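Local atomic coordinates of SusD-like carbohydrate binding protein BF1063 (Bacteroides fragilis NCTC 9343, PDB entry 3I4G), a protein that probably binds carbohydrate at the outer membrane as a SusD-family protein, as its relatives do in glycan uptake. Residues V384-E389 against I446-E451. Residues are numbered along the deposited sequence; the frame is centred on the assembly and turned at random.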
ATOM      1  N   VAL A 384       6.913   1.555  -2.773  1.00  8.00           N
ATOM      2  CA  VAL A 384       6.565   0.328  -2.079  1.00  8.02           C
ATOM      3  C   VAL A 384       7.167   0.350  -0.678  1.00  7.73           C
ATOM      4  O   VAL A 384       6.519  -0.019   0.301  1.00  9.29           O
ATOM      5  CB  VAL A 384       7.039  -0.885  -2.890  1.00  8.62           C
ATOM      6  CG1 VAL A 384       6.713  -2.149  -2.142  1.00  8.93           C
ATOM      7  CG2 VAL A 384       6.359  -0.918  -4.260  1.00 10.04           C
ATOM      8  N   ILE A 385       8.420   0.774  -0.552  1.00  8.64           N
ATOM      9  CA  ILE A 385       9.097   0.927   0.728  1.00  7.46           C
ATOM     10  C   ILE A 385       9.706   2.318   0.791  1.00  7.75           C
ATOM     11  O   ILE A 385      10.559   2.679  -0.025  1.00  8.88           O
ATOM     12  CB  ILE A 385      10.239  -0.093   0.941  1.00  8.38           C
ATOM     13  CG1 ILE A 385       9.745  -1.547   0.857  1.00  7.94           C
ATOM     14  CG2 ILE A 385      10.978   0.160   2.272  1.00  9.66           C
ATOM     15  CD1 ILE A 385       8.761  -2.008   1.951  1.00 11.70           C
ATOM     16  N   ARG A 386       9.253   3.092   1.764  1.00  7.30           N
ATOM     17  CA  ARG A 386       9.786   4.422   2.066  1.00  7.16           C
ATOM     18  C   ARG A 386      10.556   4.386   3.379  1.00  7.25           C
ATOM     19  O   ARG A 386      10.200   3.684   4.334  1.00  7.79           O
ATOM     20  CB  ARG A 386       8.663   5.475   2.141  1.00  7.64           C
ATOM     21  CG  ARG A 386       7.903   5.625   0.879  1.00  8.22           C
ATOM     22  CD  ARG A 386       7.084   6.897   0.773  1.00  8.66           C
ATOM     23  NE  ARG A 386       5.925   7.044   1.653  1.00  8.53           N
ATOM     24  CZ  ARG A 386       5.852   7.831   2.735  1.00  9.12           C
ATOM     25  NH1 ARG A 386       6.920   8.429   3.282  1.00  8.55           N
ATOM     26  NH2 ARG A 386       4.682   7.979   3.329  1.00  9.21           N
ATOM     27  N   TYR A 387      11.588   5.228   3.442  1.00  8.13           N
ATOM     28  CA  TYR A 387      12.370   5.313   4.692  1.00  8.31           C
ATOM     29  C   TYR A 387      11.488   5.731   5.884  1.00  8.33           C
ATOM     30  O   TYR A 387      11.748   5.341   6.999  1.00  8.93           O
ATOM     31  CB  TYR A 387      13.557   6.257   4.528  1.00  8.26           C
ATOM     32  CG  TYR A 387      14.615   6.210   5.621  1.00  9.14           C
ATOM     33  CD1 TYR A 387      15.230   5.027   5.956  1.00  8.38           C
ATOM     34  CD2 TYR A 387      15.011   7.373   6.274  1.00  8.32           C
ATOM     35  CE1 TYR A 387      16.225   5.000   6.909  1.00  9.58           C
ATOM     36  CE2 TYR A 387      15.994   7.346   7.225  1.00  8.72           C
ATOM     37  CZ  TYR A 387      16.589   6.167   7.529  1.00  9.52           C
ATOM     38  OH  TYR A 387      17.620   6.134   8.468  1.00 10.16           O
ATOM     39  N   ALA A 388      10.433   6.532   5.670  1.00  8.35           N
ATOM     40  CA  ALA A 388       9.571   6.839   6.799  1.00  8.32           C
ATOM     41  C   ALA A 388       8.957   5.588   7.408  1.00  8.26           C
ATOM     42  O   ALA A 388       8.792   5.511   8.626  1.00  9.04           O
ATOM     43  CB  ALA A 388       8.462   7.748   6.382  1.00  9.09           C
ATOM     44  N   GLU A 389       8.610   4.591   6.590  1.00  8.79           N
ATOM     45  CA  GLU A 389       8.076   3.346   7.140  1.00  7.73           C
ATOM     46  C   GLU A 389       9.174   2.615   7.915  1.00  9.48           C
ATOM     47  O   GLU A 389       8.915   1.998   8.952  1.00  9.90           O
ATOM     48  CB  GLU A 389       7.530   2.435   6.045  1.00  8.52           C
ATOM     49  CG  GLU A 389       6.980   1.139   6.661  1.00  8.47           C
ATOM     50  CD  GLU A 389       6.576   0.064   5.677  1.00 10.30           C
ATOM     51  OE1 GLU A 389       6.388   0.366   4.485  1.00 10.50           O
ATOM     52  OE2 GLU A 389       6.440  -1.112   6.118  1.00 11.74           O
ATOM     53  N   ILE A 446      -1.249   7.942   9.499  1.00  8.47           N
ATOM     54  CA  ILE A 446      -1.212   9.228   8.830  1.00  7.91           C
ATOM     55  C   ILE A 446      -0.125   9.304   7.776  1.00  8.31           C
ATOM     56  O   ILE A 446      -0.353   9.664   6.619  1.00  8.60           O
ATOM     57  CB  ILE A 446      -1.006  10.365   9.868  1.00  8.32           C
ATOM     58  CG1 ILE A 446      -2.167  10.442  10.857  1.00  9.99           C
ATOM     59  CG2 ILE A 446      -0.786  11.719   9.172  1.00  9.49           C
ATOM     60  CD1 ILE A 446      -3.547  10.508  10.241  1.00 11.43           C
ATOM     61  N   GLU A 447       1.077   8.881   8.143  1.00  8.43           N
ATOM     62  CA  GLU A 447       2.205   8.987   7.214  1.00  7.80           C
ATOM     63  C   GLU A 447       2.005   8.194   5.943  1.00  8.37           C
ATOM     64  O   GLU A 447       2.330   8.679   4.854  1.00  8.90           O
ATOM     65  CB  GLU A 447       3.483   8.552   7.921  1.00  7.35           C
ATOM     66  CG  GLU A 447       4.699   8.553   7.046  1.00  8.51           C
ATOM     67  CD  GLU A 447       5.135   9.909   6.533  1.00  8.30           C
ATOM     68  OE1 GLU A 447       4.710  10.932   7.100  1.00  9.18           O
ATOM     69  OE2 GLU A 447       5.905   9.943   5.557  1.00  9.03           O
ATOM     70  N   LEU A 448       1.440   6.995   6.059  1.00  8.28           N
ATOM     71  CA  LEU A 448       1.312   6.088   4.926  1.00  8.11           C
ATOM     72  C   LEU A 448      -0.073   6.034   4.335  1.00  8.80           C
ATOM     73  O   LEU A 448      -0.338   5.178   3.493  1.00  9.22           O
ATOM     74  CB  LEU A 448       1.721   4.674   5.364  1.00  8.19           C
ATOM     75  CG  LEU A 448       3.117   4.518   5.940  1.00  9.50           C
ATOM     76  CD1 LEU A 448       3.299   3.082   6.488  1.00 11.20           C
ATOM     77  CD2 LEU A 448       4.200   4.861   4.914  1.00 11.39           C
ATOM     78  N   ALA A 449      -0.944   6.962   4.681  1.00  8.69           N
ATOM     79  CA  ALA A 449      -2.316   6.916   4.198  1.00  6.85           C
ATOM     80  C   ALA A 449      -2.412   6.910   2.679  1.00  8.55           C
ATOM     81  O   ALA A 449      -1.762   7.693   1.976  1.00  9.02           O
ATOM     82  CB  ALA A 449      -3.153   8.077   4.790  1.00  9.30           C
HETATM   83  N   MSE A 450      -3.276   6.032   2.167  1.00  7.72           N
HETATM   84  CA  MSE A 450      -3.598   5.859   0.750  1.00  8.63           C
HETATM   85  C   MSE A 450      -2.498   5.161  -0.032  1.00  9.24           C
HETATM   86  O   MSE A 450      -2.588   5.127  -1.259  1.00 10.23           O
HETATM   87  CB  MSE A 450      -3.977   7.180   0.063  1.00  8.18           C
HETATM   88  CG  MSE A 450      -5.124   7.919   0.741  1.00  8.49           C
HETATM   89 SE   MSE A 450      -6.778   6.902   1.037  0.75  8.60          SE
HETATM   90  CE  MSE A 450      -7.037   6.366  -0.808  1.00 14.93           C
ATOM     91  N   GLU A 451      -1.526   4.522   0.646  1.00  8.95           N
ATOM     92  CA  GLU A 451      -0.422   3.871  -0.056  1.00  8.12           C
ATOM     93  C   GLU A 451      -0.561   2.354  -0.093  1.00  8.78           C
ATOM     94  O   GLU A 451       0.326   1.676  -0.594  1.00  9.96           O
ATOM     95  CB  GLU A 451       0.925   4.241   0.583  1.00  8.83           C
ATOM     96  CG  GLU A 451       1.167   5.751   0.499  1.00  8.26           C
ATOM     97  CD  GLU A 451       2.454   6.233   1.094  1.00  8.91           C
ATOM     98  OE1 GLU A 451       3.504   5.592   0.835  1.00  9.62           O
ATOM     99  OE2 GLU A 451       2.421   7.268   1.810  1.00  8.33           O
TER
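Arg386 reaches from the N-cap of helix 387-400 to two glutamates, Glu447 in the last turn of helix 433-447 and Glu451 at the close of the type II turn that follows it. From CB, which points toward the other segment, the chain runs out through CG to CD, and Arg386 CD passes 3.8 Å from Glu451 OE1. A bend at chi3 then swings the guanidinium round so that its edge meets both acids. Arg386 NE donates to Glu451 OE1 at 2.9 Å in an almost straight bond (174°), and Arg386 NH2 donates to Glu451 OE2 at 2.8 Å. This is a side-on, two-nitrogen grip, each oxygen offering its syn lone pair, with the guanidinium and carboxylate planes only 27° apart. Beyond CZ the grip on Glu447 is end-on and converges on one oxygen: Arg386 NH1 meets the anti lone pair of Glu447 OE2 at 2.9 Å, while Arg386 NH2 approaches the same atom from above the carboxylate plane in a longer and less straight bond, at 3.2 Å. Here the two planes stand 60° apart. Leu448 CD2 lies over one guanidinium face, 3.5 Å from Arg386 NH2, and Ala388 CB rests against Glu447 OE2. One residue on, Glu389 CG lies more loosely against Leu448 CD1, and the Glu389 carboxylate pairs with Arg206.

More charges extend the network: Glu250 binds Arg386 NH1, Lys364 binds Glu451, and Arg318 and Arg420 take the two oxygens of Glu447. The four bonds across the contact fix the guanidinium's rotation and tie the strand-to-helix junction to the end of helix 433-447. Because every touching residue is buried, the alternating basic and acidic partners probably compensate one another's charge, favouring ionised glutamates inside the SusD-family fold.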